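Local coordinates for S3-RNase (Pyrus pyrifolia, PDB 1IQQ), which cleaves RNA as a T2-family ribonuclease of the pear pistil and takes part in gametophytic self-incompatibility, the rejection of self pollen, at residues Q11-N16 / K154-G159; P49-R54 / C91-I96; Q63-W68 / F72-N77. All coordinates share one frame; numbering follows the deposited sequence.

Contact 1: residues Q11-N16 / K154-G159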
ATOM      1  N   GLN A  11      -2.255  -9.722  -1.631  1.00  6.81           N
ATOM      2  CA  GLN A  11      -1.215 -10.707  -1.938  1.00  6.71           C
ATOM      3  C   GLN A  11      -1.578 -11.725  -3.027  1.00  7.77           C
ATOM      4  O   GLN A  11      -0.735 -12.004  -3.858  1.00  8.58           O
ATOM      5  CB  GLN A  11      -0.836 -11.441  -0.636  1.00  8.29           C
ATOM      6  CG  GLN A  11      -0.305 -10.525   0.457  1.00  7.40           C
ATOM      7  CD  GLN A  11       0.117 -11.335   1.666  1.00 10.63           C
ATOM      8  OE1 GLN A  11       0.098 -12.592   1.649  1.00  9.87           O
ATOM      9  NE2 GLN A  11       0.525 -10.651   2.721  1.00  8.75           N
ATOM     10  N   LEU A  12      -2.811 -12.221  -2.984  1.00  7.57           N
ATOM     11  CA  LEU A  12      -3.244 -13.228  -3.977  1.00  8.97           C
ATOM     12  C   LEU A  12      -3.061 -12.696  -5.372  1.00 10.97           C
ATOM     13  O   LEU A  12      -2.561 -13.399  -6.275  1.00 12.57           O
ATOM     14  CB  LEU A  12      -4.716 -13.597  -3.751  1.00  8.86           C
ATOM     15  CG  LEU A  12      -5.214 -14.810  -4.546  1.00 13.08           C
ATOM     16  CD1 LEU A  12      -4.754 -16.144  -3.827  1.00 17.71           C
ATOM     17  CD2 LEU A  12      -6.714 -14.827  -4.577  1.00 13.83           C
ATOM     18  N   ALA A  13      -3.398 -11.431  -5.595  1.00  7.11           N
ATOM     19  CA  ALA A  13      -3.246 -10.862  -6.913  1.00  7.45           C
ATOM     20  C   ALA A  13      -1.818 -10.493  -7.278  1.00 10.09           C
ATOM     21  O   ALA A  13      -1.375 -10.628  -8.442  1.00 11.15           O
ATOM     22  CB  ALA A  13      -4.174  -9.610  -7.034  1.00  7.24           C
ATOM     23  N   VAL A  14      -1.052  -9.995  -6.317  1.00  8.66           N
ATOM     24  CA  VAL A  14       0.351  -9.673  -6.563  1.00  9.33           C
ATOM     25  C   VAL A  14       1.070 -10.930  -7.069  1.00  9.00           C
ATOM     26  O   VAL A  14       1.877 -10.843  -7.991  1.00 11.94           O
ATOM     27  CB  VAL A  14       1.061  -9.229  -5.234  1.00 12.36           C
ATOM     28  CG1 VAL A  14       2.556  -8.989  -5.437  1.00 14.07           C
ATOM     29  CG2 VAL A  14       0.399  -7.927  -4.737  1.00 12.85           C
ATOM     30  N   CYS A  15       0.733 -12.065  -6.450  1.00 11.09           N
ATOM     31  CA  CYS A  15       1.432 -13.352  -6.817  1.00 10.52           C
ATOM     32  C   CYS A  15       0.947 -13.932  -8.101  1.00 14.42           C
ATOM     33  O   CYS A  15       1.448 -14.987  -8.536  1.00 15.63           O
ATOM     34  CB  CYS A  15       1.237 -14.327  -5.674  1.00  8.97           C
ATOM     35  SG  CYS A  15       2.230 -13.758  -4.260  1.00 13.95           S
ATOM     36  N   ASN A  16      -0.022 -13.256  -8.720  1.00 11.11           N
ATOM     37  CA  ASN A  16      -0.569 -13.626 -10.038  1.00 15.76           C
ATOM     38  C   ASN A  16      -0.160 -12.539 -11.036  1.00 15.89           C
ATOM     39  O   ASN A  16      -0.603 -12.553 -12.177  1.00 21.35           O
ATOM     40  CB  ASN A  16      -2.114 -13.689  -9.891  1.00 15.76           C
ATOM     41  CG  ASN A  16      -2.820 -14.386 -11.042  1.00 22.98           C
ATOM     42  OD1 ASN A  16      -2.369 -15.402 -11.540  1.00 21.12           O
ATOM     43  ND2 ASN A  16      -3.979 -13.847 -11.448  1.00 19.13           N
ATOM     44  N   LYS A 154      -5.245   0.244  -8.158  1.00  6.37           N
ATOM     45  CA  LYS A 154      -4.460  -0.411  -9.222  1.00  6.63           C
ATOM     46  C   LYS A 154      -5.095  -1.758  -9.463  1.00  7.27           C
ATOM     47  O   LYS A 154      -5.398  -2.500  -8.518  1.00  7.15           O
ATOM     48  CB  LYS A 154      -3.016  -0.664  -8.769  1.00  8.23           C
ATOM     49  CG  LYS A 154      -2.225  -1.306  -9.904  1.00  9.03           C
ATOM     50  CD  LYS A 154      -0.739  -1.512  -9.474  1.00 11.39           C
ATOM     51  CE  LYS A 154       0.166  -1.764 -10.654  1.00 18.04           C
ATOM     52  NZ  LYS A 154       1.583  -1.582 -10.152  1.00 23.80           N
ATOM     53  N   CYS A 155      -5.287  -2.091 -10.746  1.00  7.85           N
ATOM     54  CA  CYS A 155      -5.848  -3.390 -11.143  1.00  4.93           C
ATOM     55  C   CYS A 155      -4.875  -4.045 -12.169  1.00  5.25           C
ATOM     56  O   CYS A 155      -3.908  -3.412 -12.587  1.00  7.82           O
ATOM     57  CB  CYS A 155      -7.187  -3.201 -11.837  1.00  9.03           C
ATOM     58  SG  CYS A 155      -8.539  -2.829 -10.673  1.00  7.66           S
ATOM     59  N   GLN A 156      -5.156  -5.306 -12.520  1.00  6.92           N
ATOM     60  CA  GLN A 156      -4.351  -5.935 -13.578  1.00  8.88           C
ATOM     61  C   GLN A 156      -5.269  -6.818 -14.377  1.00  7.19           C
ATOM     62  O   GLN A 156      -6.245  -7.383 -13.858  1.00  8.39           O
ATOM     63  CB  GLN A 156      -3.212  -6.793 -12.994  1.00  8.41           C
ATOM     64  CG  GLN A 156      -3.694  -7.902 -12.121  1.00  9.96           C
ATOM     65  CD  GLN A 156      -2.547  -8.569 -11.345  1.00 12.84           C
ATOM     66  OE1 GLN A 156      -1.454  -8.081 -11.376  1.00 14.66           O
ATOM     67  NE2 GLN A 156      -2.847  -9.647 -10.622  1.00 13.00           N
ATOM     68  N   LYS A 157      -4.969  -6.970 -15.680  1.00 11.92           N
ATOM     69  CA  LYS A 157      -5.793  -7.847 -16.511  1.00 13.52           C
ATOM     70  C   LYS A 157      -5.054  -9.170 -16.786  1.00 13.86           C
ATOM     71  O   LYS A 157      -3.902  -9.158 -17.169  1.00 16.84           O
ATOM     72  CB  LYS A 157      -6.146  -7.212 -17.850  1.00 17.71           C
ATOM     73  CG  LYS A 157      -7.144  -8.092 -18.638  1.00 20.79           C
ATOM     74  CD  LYS A 157      -7.787  -7.319 -19.782  1.00 30.74           C
ATOM     75  CE  LYS A 157      -8.447  -8.302 -20.756  1.00 30.89           C
ATOM     76  NZ  LYS A 157      -8.854  -7.585 -21.991  1.00 37.82           N
ATOM     77  N   LYS A 158      -5.775 -10.268 -16.641  1.00 19.89           N
ATOM     78  CA  LYS A 158      -5.214 -11.605 -16.847  1.00 23.94           C
ATOM     79  C   LYS A 158      -6.207 -12.269 -17.749  1.00 25.90           C
ATOM     80  O   LYS A 158      -7.250 -12.702 -17.270  1.00 21.70           O
ATOM     81  CB  LYS A 158      -5.216 -12.378 -15.517  1.00 29.38           C
ATOM     82  CG  LYS A 158      -4.577 -11.680 -14.291  1.00 32.39           C
ATOM     83  CD  LYS A 158      -3.065 -11.541 -14.435  1.00 25.96           C
ATOM     84  CE  LYS A 158      -2.438 -12.882 -14.882  1.00 31.95           C
ATOM     85  NZ  LYS A 158      -0.941 -12.973 -14.772  1.00 34.17           N
ATOM     86  N   GLY A 159      -5.911 -12.376 -19.032  1.00 28.44           N
ATOM     87  CA  GLY A 159      -6.895 -13.015 -19.887  1.00 27.50           C
ATOM     88  C   GLY A 159      -8.152 -12.181 -19.890  1.00 25.05           C
ATOM     89  O   GLY A 159      -8.081 -10.974 -20.100  1.00 29.79           O
TER

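Contact 2: residues P49-R54 / C91-I96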
ATOM      1  N   PRO A  49      19.033  12.371   1.478  1.00 15.45           N
ATOM      2  CA  PRO A  49      20.165  12.196   2.420  1.00 14.27           C
ATOM      3  C   PRO A  49      19.646  11.868   3.817  1.00 14.84           C
ATOM      4  O   PRO A  49      18.805  12.588   4.388  1.00 15.52           O
ATOM      5  CB  PRO A  49      20.866  13.547   2.426  1.00 13.96           C
ATOM      6  CG  PRO A  49      20.451  14.176   1.089  1.00 17.45           C
ATOM      7  CD  PRO A  49      18.992  13.744   0.948  1.00 17.40           C
ATOM      8  N   ILE A  50      20.211  10.835   4.416  1.00 12.12           N
ATOM      9  CA  ILE A  50      19.756  10.435   5.762  1.00 11.12           C
ATOM     10  C   ILE A  50      20.248  11.351   6.872  1.00 12.25           C
ATOM     11  O   ILE A  50      21.154  12.166   6.654  1.00 13.81           O
ATOM     12  CB  ILE A  50      20.231   8.992   6.049  1.00  9.88           C
ATOM     13  CG1 ILE A  50      21.786   8.929   6.044  1.00 14.12           C
ATOM     14  CG2 ILE A  50      19.701   8.099   4.997  1.00 13.24           C
ATOM     15  CD1 ILE A  50      22.373   7.728   6.739  1.00 12.27           C
ATOM     16  N   LYS A  51      19.617  11.265   8.048  1.00 11.32           N
ATOM     17  CA  LYS A  51      20.020  12.044   9.229  1.00 10.40           C
ATOM     18  C   LYS A  51      20.479  11.182  10.388  1.00 11.82           C
ATOM     19  O   LYS A  51      20.905  11.724  11.405  1.00 11.71           O
ATOM     20  CB  LYS A  51      18.780  12.838   9.731  1.00 14.61           C
ATOM     21  CG  LYS A  51      18.342  13.962   8.872  1.00 18.39           C
ATOM     22  CD  LYS A  51      18.088  13.495   7.491  1.00 23.09           C
ATOM     23  CE  LYS A  51      16.918  14.184   6.865  1.00 27.91           C
ATOM     24  NZ  LYS A  51      17.115  15.617   6.885  1.00 22.58           N
ATOM     25  N   ASN A  52      20.414   9.840  10.228  1.00  7.67           N
ATOM     26  CA  ASN A  52      20.755   8.945  11.314  1.00  8.92           C
ATOM     27  C   ASN A  52      20.838   7.523  10.723  1.00  7.30           C
ATOM     28  O   ASN A  52      20.390   7.306   9.582  1.00  9.91           O
ATOM     29  CB  ASN A  52      19.729   9.069  12.506  1.00  8.97           C
ATOM     30  CG  ASN A  52      18.302   9.127  12.049  1.00 11.17           C
ATOM     31  OD1 ASN A  52      17.868   8.375  11.135  1.00 11.55           O
ATOM     32  ND2 ASN A  52      17.558  10.024  12.655  1.00 11.33           N
ATOM     33  N   ILE A  53      21.448   6.641  11.463  1.00  8.85           N
ATOM     34  CA  ILE A  53      21.618   5.243  11.060  1.00  8.86           C
ATOM     35  C   ILE A  53      21.202   4.450  12.298  1.00 10.30           C
ATOM     36  O   ILE A  53      21.711   4.662  13.417  1.00 11.86           O
ATOM     37  CB  ILE A  53      23.054   4.945  10.772  1.00  8.39           C
ATOM     38  CG1 ILE A  53      23.512   5.808   9.621  1.00  7.83           C
ATOM     39  CG2 ILE A  53      23.206   3.485  10.247  1.00  9.75           C
ATOM     40  CD1 ILE A  53      24.995   5.550   9.144  1.00  7.88           C
ATOM     41  N   ARG A  54      20.230   3.563  12.126  1.00 10.29           N
ATOM     42  CA  ARG A  54      19.664   2.794  13.227  1.00 11.05           C
ATOM     43  C   ARG A  54      19.511   1.313  12.886  1.00 11.56           C
ATOM     44  O   ARG A  54      19.370   0.932  11.725  1.00 12.08           O
ATOM     45  CB  ARG A  54      18.252   3.370  13.567  1.00 10.00           C
ATOM     46  CG  ARG A  54      18.272   4.859  13.977  1.00  9.55           C
ATOM     47  CD  ARG A  54      18.983   5.025  15.371  1.00 10.83           C
ATOM     48  NE  ARG A  54      19.257   6.454  15.565  1.00 10.73           N
ATOM     49  CZ  ARG A  54      18.349   7.368  15.912  1.00 14.69           C
ATOM     50  NH1 ARG A  54      17.066   7.027  16.137  1.00 11.38           N
ATOM     51  NH2 ARG A  54      18.719   8.647  15.983  1.00 13.16           N
ATOM     52  N   CYS A  91      12.909  10.173   2.907  1.00 11.06           N
ATOM     53  CA  CYS A  91      12.415  11.439   2.396  1.00 12.54           C
ATOM     54  C   CYS A  91      11.296  12.050   3.212  1.00 13.35           C
ATOM     55  O   CYS A  91      10.783  13.113   2.882  1.00 15.10           O
ATOM     56  CB  CYS A  91      11.935  11.265   0.978  1.00 10.30           C
ATOM     57  SG  CYS A  91      13.319  10.826  -0.169  1.00 13.23           S
ATOM     58  N   GLY A  92      10.957  11.434   4.339  1.00 13.35           N
ATOM     59  CA  GLY A  92       9.848  12.040   5.081  1.00 14.51           C
ATOM     60  C   GLY A  92      10.188  12.814   6.349  1.00 15.58           C
ATOM     61  O   GLY A  92       9.260  13.014   7.147  1.00 16.41           O
ATOM     62  N   TYR A  93      11.442  13.260   6.552  1.00 14.41           N
ATOM     63  CA  TYR A  93      11.896  13.954   7.775  1.00 17.94           C
ATOM     64  C   TYR A  93      11.242  15.346   7.755  1.00 20.26           C
ATOM     65  O   TYR A  93      10.998  15.927   6.671  1.00 24.31           O
ATOM     66  CB  TYR A  93      13.457  14.122   7.803  1.00 21.27           C
ATOM     67  CG  TYR A  93      14.171  14.392   9.188  1.00 22.81           C
ATOM     68  CD1 TYR A  93      14.585  13.347  10.084  1.00 22.25           C
ATOM     69  CD2 TYR A  93      14.461  15.717   9.582  1.00 23.13           C
ATOM     70  CE1 TYR A  93      15.266  13.657  11.322  1.00 23.41           C
ATOM     71  CE2 TYR A  93      15.122  16.021  10.799  1.00 20.60           C
ATOM     72  CZ  TYR A  93      15.529  15.005  11.668  1.00 25.27           C
ATOM     73  OH  TYR A  93      16.197  15.442  12.830  1.00 15.24           O
ATOM     74  N   PRO A  94      10.892  15.858   8.954  1.00 18.80           N
ATOM     75  CA  PRO A  94      11.074  15.210  10.236  1.00 14.67           C
ATOM     76  C   PRO A  94       9.849  14.437  10.668  1.00 10.61           C
ATOM     77  O   PRO A  94       9.898  13.835  11.700  1.00 14.28           O
ATOM     78  CB  PRO A  94      11.387  16.405  11.160  1.00 20.26           C
ATOM     79  CG  PRO A  94      10.450  17.359  10.631  1.00 18.06           C
ATOM     80  CD  PRO A  94      10.589  17.288   9.141  1.00 22.25           C
ATOM     81  N   THR A  95       8.729  14.502   9.900  1.00 13.64           N
ATOM     82  CA  THR A  95       7.523  13.740  10.281  1.00 11.75           C
ATOM     83  C   THR A  95       7.932  12.288  10.507  1.00 11.25           C
ATOM     84  O   THR A  95       7.539  11.699  11.473  1.00 13.55           O
ATOM     85  CB  THR A  95       6.494  13.805   9.215  1.00 10.53           C
ATOM     86  OG1 THR A  95       6.050  15.185   9.126  1.00 22.35           O
ATOM     87  CG2 THR A  95       5.210  13.002   9.616  1.00 14.89           C
ATOM     88  N   ILE A  96       8.764  11.760   9.600  1.00 10.77           N
ATOM     89  CA  ILE A  96       9.367  10.411   9.811  1.00 10.43           C
ATOM     90  C   ILE A  96      10.826  10.696  10.334  1.00  7.64           C
ATOM     91  O   ILE A  96      11.616  11.279   9.600  1.00 10.14           O
ATOM     92  CB  ILE A  96       9.458   9.667   8.442  1.00  9.39           C
ATOM     93  CG1 ILE A  96       8.040   9.540   7.805  1.00 10.81           C
ATOM     94  CG2 ILE A  96      10.171   8.293   8.664  1.00  8.20           C
ATOM     95  CD1 ILE A  96       7.025   8.768   8.615  1.00 12.20           C
TER

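Contact 3: residues Q63-W68 / F72-N77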
ATOM      1  N   GLN A  63       6.745  -7.868  13.558  1.00  9.95           N
ATOM      2  CA  GLN A  63       5.475  -7.215  13.159  1.00 11.68           C
ATOM      3  C   GLN A  63       5.502  -6.964  11.677  1.00 13.64           C
ATOM      4  O   GLN A  63       4.486  -7.177  11.024  1.00  9.77           O
ATOM      5  CB  GLN A  63       5.299  -5.903  13.879  1.00 10.46           C
ATOM      6  CG  GLN A  63       5.081  -6.055  15.431  1.00 10.62           C
ATOM      7  CD  GLN A  63       5.241  -4.703  16.093  1.00 11.82           C
ATOM      8  OE1 GLN A  63       4.320  -3.892  16.206  1.00 13.52           O
ATOM      9  NE2 GLN A  63       6.453  -4.430  16.514  1.00 13.84           N
ATOM     10  N   LEU A  64       6.639  -6.532  11.143  1.00  9.17           N
ATOM     11  CA  LEU A  64       6.718  -6.289   9.704  1.00  8.83           C
ATOM     12  C   LEU A  64       6.589  -7.600   8.903  1.00  9.74           C
ATOM     13  O   LEU A  64       6.127  -7.574   7.781  1.00  9.14           O
ATOM     14  CB  LEU A  64       8.048  -5.631   9.336  1.00  7.52           C
ATOM     15  CG  LEU A  64       8.201  -4.239   9.962  1.00  6.22           C
ATOM     16  CD1 LEU A  64       9.599  -3.669   9.629  1.00  9.83           C
ATOM     17  CD2 LEU A  64       7.181  -3.226   9.394  1.00 10.42           C
ATOM     18  N   GLU A  65       6.996  -8.763   9.471  1.00 10.78           N
ATOM     19  CA  GLU A  65       6.806 -10.029   8.762  1.00  8.10           C
ATOM     20  C   GLU A  65       5.324 -10.263   8.463  1.00 10.40           C
ATOM     21  O   GLU A  65       5.002 -10.928   7.489  1.00 11.47           O
ATOM     22  CB  GLU A  65       7.351 -11.211   9.631  1.00 10.24           C
ATOM     23  CG  GLU A  65       8.835 -11.331   9.610  1.00 12.29           C
ATOM     24  CD  GLU A  65       9.354 -12.377  10.599  1.00 19.27           C
ATOM     25  OE1 GLU A  65      10.564 -12.656  10.510  1.00 22.35           O
ATOM     26  OE2 GLU A  65       8.573 -12.879  11.458  1.00 19.81           O
ATOM     27  N   ILE A  66       4.477  -9.749   9.351  1.00  8.96           N
ATOM     28  CA  ILE A  66       3.028  -9.883   9.231  1.00 10.67           C
ATOM     29  C   ILE A  66       2.368  -8.753   8.461  1.00 11.15           C
ATOM     30  O   ILE A  66       1.479  -9.032   7.643  1.00 12.61           O
ATOM     31  CB  ILE A  66       2.370 -10.003  10.646  1.00 10.36           C
ATOM     32  CG1 ILE A  66       2.880 -11.282  11.310  1.00 13.84           C
ATOM     33  CG2 ILE A  66       0.783  -9.986  10.575  1.00 11.73           C
ATOM     34  CD1 ILE A  66       2.575 -11.299  12.831  1.00 20.57           C
ATOM     35  N   ILE A  67       2.849  -7.523   8.645  1.00  8.52           N
ATOM     36  CA  ILE A  67       2.146  -6.344   8.086  1.00  8.65           C
ATOM     37  C   ILE A  67       2.808  -5.903   6.812  1.00  7.66           C
ATOM     38  O   ILE A  67       2.123  -5.293   5.941  1.00  9.13           O
ATOM     39  CB  ILE A  67       2.190  -5.178   9.139  1.00  9.52           C
ATOM     40  CG1 ILE A  67       1.242  -5.527  10.291  1.00 10.77           C
ATOM     41  CG2 ILE A  67       1.769  -3.818   8.508  1.00 13.23           C
ATOM     42  CD1 ILE A  67       1.498  -4.637  11.490  1.00 15.76           C
ATOM     43  N   TRP A  68       4.069  -6.199   6.627  1.00  7.33           N
ATOM     44  CA  TRP A  68       4.807  -5.739   5.442  1.00  7.33           C
ATOM     45  C   TRP A  68       5.761  -6.809   4.904  1.00  6.37           C
ATOM     46  O   TRP A  68       6.936  -6.576   4.701  1.00  7.36           O
ATOM     47  CB  TRP A  68       5.618  -4.462   5.751  1.00  9.24           C
ATOM     48  CG  TRP A  68       6.057  -3.660   4.533  1.00  8.38           C
ATOM     49  CD1 TRP A  68       6.118  -4.079   3.231  1.00  7.91           C
ATOM     50  CD2 TRP A  68       6.456  -2.282   4.540  1.00  7.60           C
ATOM     51  NE1 TRP A  68       6.528  -3.002   2.404  1.00  7.65           N
ATOM     52  CE2 TRP A  68       6.739  -1.908   3.203  1.00  6.83           C
ATOM     53  CE3 TRP A  68       6.596  -1.326   5.566  1.00 10.83           C
ATOM     54  CZ2 TRP A  68       7.150  -0.613   2.869  1.00  9.19           C
ATOM     55  CZ3 TRP A  68       7.005  -0.020   5.251  1.00  9.01           C
ATOM     56  CH2 TRP A  68       7.272   0.324   3.896  1.00  7.40           C
ATOM     57  N   PHE A  72       7.179 -12.188  -2.319  1.00 13.36           N
ATOM     58  CA  PHE A  72       7.853 -13.081  -3.279  1.00 12.89           C
ATOM     59  C   PHE A  72       8.806 -14.047  -2.572  1.00 16.37           C
ATOM     60  O   PHE A  72       8.945 -15.220  -3.018  1.00 14.79           O
ATOM     61  CB  PHE A  72       8.636 -12.247  -4.306  1.00 14.65           C
ATOM     62  CG  PHE A  72       7.731 -11.383  -5.143  1.00 17.56           C
ATOM     63  CD1 PHE A  72       7.118 -11.924  -6.275  1.00 19.63           C
ATOM     64  CD2 PHE A  72       7.440 -10.097  -4.773  1.00 24.48           C
ATOM     65  CE1 PHE A  72       6.212 -11.195  -7.030  1.00 22.85           C
ATOM     66  CE2 PHE A  72       6.509  -9.325  -5.528  1.00 21.59           C
ATOM     67  CZ  PHE A  72       5.901  -9.892  -6.653  1.00 21.42           C
ATOM     68  N   ASP A  73       9.431 -13.614  -1.477  1.00 13.00           N
ATOM     69  CA  ASP A  73      10.413 -14.477  -0.771  1.00 11.42           C
ATOM     70  C   ASP A  73      10.695 -13.829   0.578  1.00 14.69           C
ATOM     71  O   ASP A  73      11.453 -12.823   0.643  1.00 13.33           O
ATOM     72  CB  ASP A  73      11.681 -14.584  -1.609  1.00 14.77           C
ATOM     73  CG  ASP A  73      12.722 -15.547  -1.021  1.00 18.64           C
ATOM     74  OD1 ASP A  73      12.536 -16.036   0.099  1.00 17.26           O
ATOM     75  OD2 ASP A  73      13.719 -15.766  -1.723  1.00 23.74           O
ATOM     76  N   ARG A  74      10.084 -14.395   1.607  1.00 14.03           N
ATOM     77  CA  ARG A  74      10.246 -13.860   2.953  1.00 13.82           C
ATOM     78  C   ARG A  74      11.700 -13.902   3.467  1.00 16.67           C
ATOM     79  O   ARG A  74      12.058 -13.177   4.404  1.00 16.53           O
ATOM     80  CB  ARG A  74       9.324 -14.572   3.927  1.00 16.85           C
ATOM     81  CG  ARG A  74       9.702 -16.024   4.239  1.00 19.87           C
ATOM     82  CD  ARG A  74       8.779 -16.578   5.317  1.00 24.20           C
ATOM     83  NE  ARG A  74       8.623 -15.571   6.363  1.00 36.98           N
ATOM     84  CZ  ARG A  74       7.596 -15.485   7.214  1.00 41.45           C
ATOM     85  NH1 ARG A  74       6.583 -16.367   7.177  1.00 45.60           N
ATOM     86  NH2 ARG A  74       7.568 -14.483   8.086  1.00 37.58           N
ATOM     87  N   THR A  75      12.539 -14.750   2.877  1.00 16.91           N
ATOM     88  CA  THR A  75      13.944 -14.759   3.280  1.00 18.62           C
ATOM     89  C   THR A  75      14.675 -13.487   2.851  1.00 19.03           C
ATOM     90  O   THR A  75      15.798 -13.249   3.328  1.00 20.11           O
ATOM     91  CB  THR A  75      14.758 -15.981   2.678  1.00 14.95           C
ATOM     92  OG1 THR A  75      14.842 -15.917   1.269  1.00 21.82           O
ATOM     93  CG2 THR A  75      14.142 -17.251   3.091  1.00 18.42           C
ATOM     94  N   LYS A  76      14.082 -12.668   1.956  1.00 15.42           N
ATOM     95  CA  LYS A  76      14.688 -11.424   1.477  1.00 16.11           C
ATOM     96  C   LYS A  76      14.068 -10.211   2.208  1.00 13.31           C
ATOM     97  O   LYS A  76      14.314  -9.071   1.793  1.00 16.89           O
ATOM     98  CB  LYS A  76      14.482 -11.237  -0.050  1.00 19.50           C
ATOM     99  CG  LYS A  76      15.028 -12.372  -0.974  1.00 23.75           C
ATOM    100  CD  LYS A  76      14.806 -11.905  -2.475  1.00 29.98           C
ATOM    101  CE  LYS A  76      15.290 -12.889  -3.557  1.00 33.22           C
ATOM    102  NZ  LYS A  76      16.735 -13.340  -3.369  1.00 33.39           N
ATOM    103  N   ASN A  77      13.276 -10.456   3.232  1.00 11.83           N
ATOM    104  CA  ASN A  77      12.647  -9.362   3.987  1.00 11.19           C
ATOM    105  C   ASN A  77      13.636  -8.292   4.474  1.00 11.92           C
ATOM    106  O   ASN A  77      13.339  -7.114   4.295  1.00  9.59           O
ATOM    107  CB  ASN A  77      11.894  -9.845   5.237  1.00 10.08           C
ATOM    108  CG  ASN A  77      10.481 -10.457   4.950  1.00 12.16           C
ATOM    109  OD1 ASN A  77       9.941 -10.323   3.850  1.00 12.49           O
ATOM    110  ND2 ASN A  77       9.890 -11.102   5.961  1.00 11.81           N
TER
HETATM  111  O   HOH W   1       7.233 -12.419   6.191  1.00 15.20           O
HETATM  112  O   HOH W   2      11.776 -11.686   8.494  1.00 17.60           O

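Contact 1: residues Q11-N16 / K154-G159
The carbonyl oxygen Ala13 O is gripped by two N-H groups. Gln156 NE2 donates to Ala13 O at 2.8 Å with an N-H...O angle of 153°. Asn16 N donates to the same Ala13 O at 3.0 Å. The two donors reach the oxygen from opposite faces of its carbonyl plane, and NE2 of Gln156 stands above that plane and is not on a lone pair. Gln156 has CG between the backbone N and the carbonyl carbon (chi1 60°) and an extended chain beyond it, which carries the amide across from strand 152-158 to the end of helix 11-14. There Gln156 NE2 also lies 3.8 Å from Ala13 CB.

A second carbonyl takes the lysine. Lys158 NZ bonds to Asn16 O at 2.7 Å, in line with the carbonyl bond (C=O...N angle 164°). The lysine chain is bent at chi2 and chi3. It runs alongside Asn16 in the opposite direction, with Lys158 CG 3.6 Å from Asn16 ND2. The amide nitrogen of Asn16 itself goes to Glu163 on strand 161-171, and Gln156 NE2 has the same carboxylate oxygen, Glu163 OE2, as a further partner.

The contact joins helix 11-14, which follows the strand of residues 3-10, to an outer part of the T2 ribonuclease sheet. Disulfides hold both segments elsewhere, Cys15 to Cys22 and Cys155 to Cys193. Gln156 and Lys158 each bond a backbone carbonyl, one in the helix and one just after it. Ala13 O is thus satisfied by two N-H groups, and the ammonium of Lys158 finds its oxygen on Asn16.

Contact 2: residues P49-R54 / C91-I96
Lys51 lies over one face of the Tyr93 ring, joining two surface loops of the T2 ribonuclease fold. Segment 49-54 precedes helix 58-67. Segment 91-96 connects helices 77-89 and 99-112. The disulfide Cys48-Cys91 ties the same two loops together nearby.

The lysine is folded, not extended. CG sits beside the backbone N (chi1 -71°), and the chain bends again at chi2, chi3 and chi4. These turns lay the aliphatic part across the ring. Lys51 CG forms a CH-pi contact 3.9 Å from the centroid of the Tyr93 ring, only 9° off the ring normal. Further along, Lys51 CE comes down to 3.6 Å from Tyr93 CB. The ammonium ends up off-centre, with Lys51 NZ 4.3 Å from the centroid of the Tyr93 ring in a cation-pi interaction, on the CD2 side.

With chi1 at -160°, the Tyr93 ring swings away from its backbone N and presents a face to the lysine. The peptide bond between Tyr93 and Pro94 is cis. A backbone bond from Ile96 N to Gly92 O, 2.8 Å, closes the turn that holds this cis peptide.

Asn52 touches the tyrosine more lightly. Its amide nitrogen bonds to the carbonyl of Asp97, just beyond the second segment. Across the contact, Asn52 ND2 approaches Tyr93 CE1 obliquely at 4.5 Å.

Contact 3: residues Q63-W68 / F72-N77
Glu65, near the end of helix 58-67, faces Arg74 and Asn77 across the turn that connects helix 58-67 to helix 77-89. Within segment 72-77, Asp73 forms an Asx turn, in which Asp73 OD1 accepts from Thr75 N at 3.1 Å. Thr75 OG1 bonds to the same oxygen, from the same face of the carboxylate. A 3-10 turn, 74-76, then leads into helix 77-89.

The closer-packed part is the aliphatic stem of Glu65. Glu65 CB lies 3.6 Å from Arg74 NH2, at the edge of the guanidinium. Glu65 CG is 3.8 Å from Asn77 ND2. The Arg74 chain starts at chi1 70° and bends at chi3, which brings NH2 up against this stem. The Glu65 side chain also touches Trp81 of helix 77-89.

The charged end is looser. Glu65 OE2 and Arg74 NH2 are 3.9 Å apart, a long salt bridge. The carboxylate and guanidinium planes are 83° apart, and the groups do not pair side by side. Water joins what the side chains do not. Water 2 donates to Glu65 OE1 and accepts from Asn77 ND2. Replacing Glu65 with an alanine would probably leave Arg74 without this carboxylate, break the bridge through water 2 and open a gap beside Asn77.

Asn77 is buried, and its oxygen accepts from the backbone N of Asn70, a residue assigned by similarity to RNA phosphate binding. The amide thus faces two ways, and on its nitrogen side water 1 accepts from Asn77 ND2 at 3.0 Å and donates to the backbone oxygen Glu65 O, also at 3.0 Å.

In the fold
All three contacts lie in one T2 ribonuclease domain. Contact 2 is at the surface, while contacts 1 and 3 are partly buried. Contacts 1 and 2 sit on opposite sides of the chain's centre, with centres about 33 Å apart. Contact 3 touches contact 1, where Val14 CG1 packs 3.7 Å from Phe72 CZ. Contact 3 lies on helix 58-67 and leads into helix 77-89, whereas the loops of contact 2 precede the first and follow the second. Only contact 1 involves the sheet, and only there do direct hydrogen bonds join the two segments. Contact 2 relies on a lysine over an aromatic face, contact 3 on water bridges and a long salt bridge.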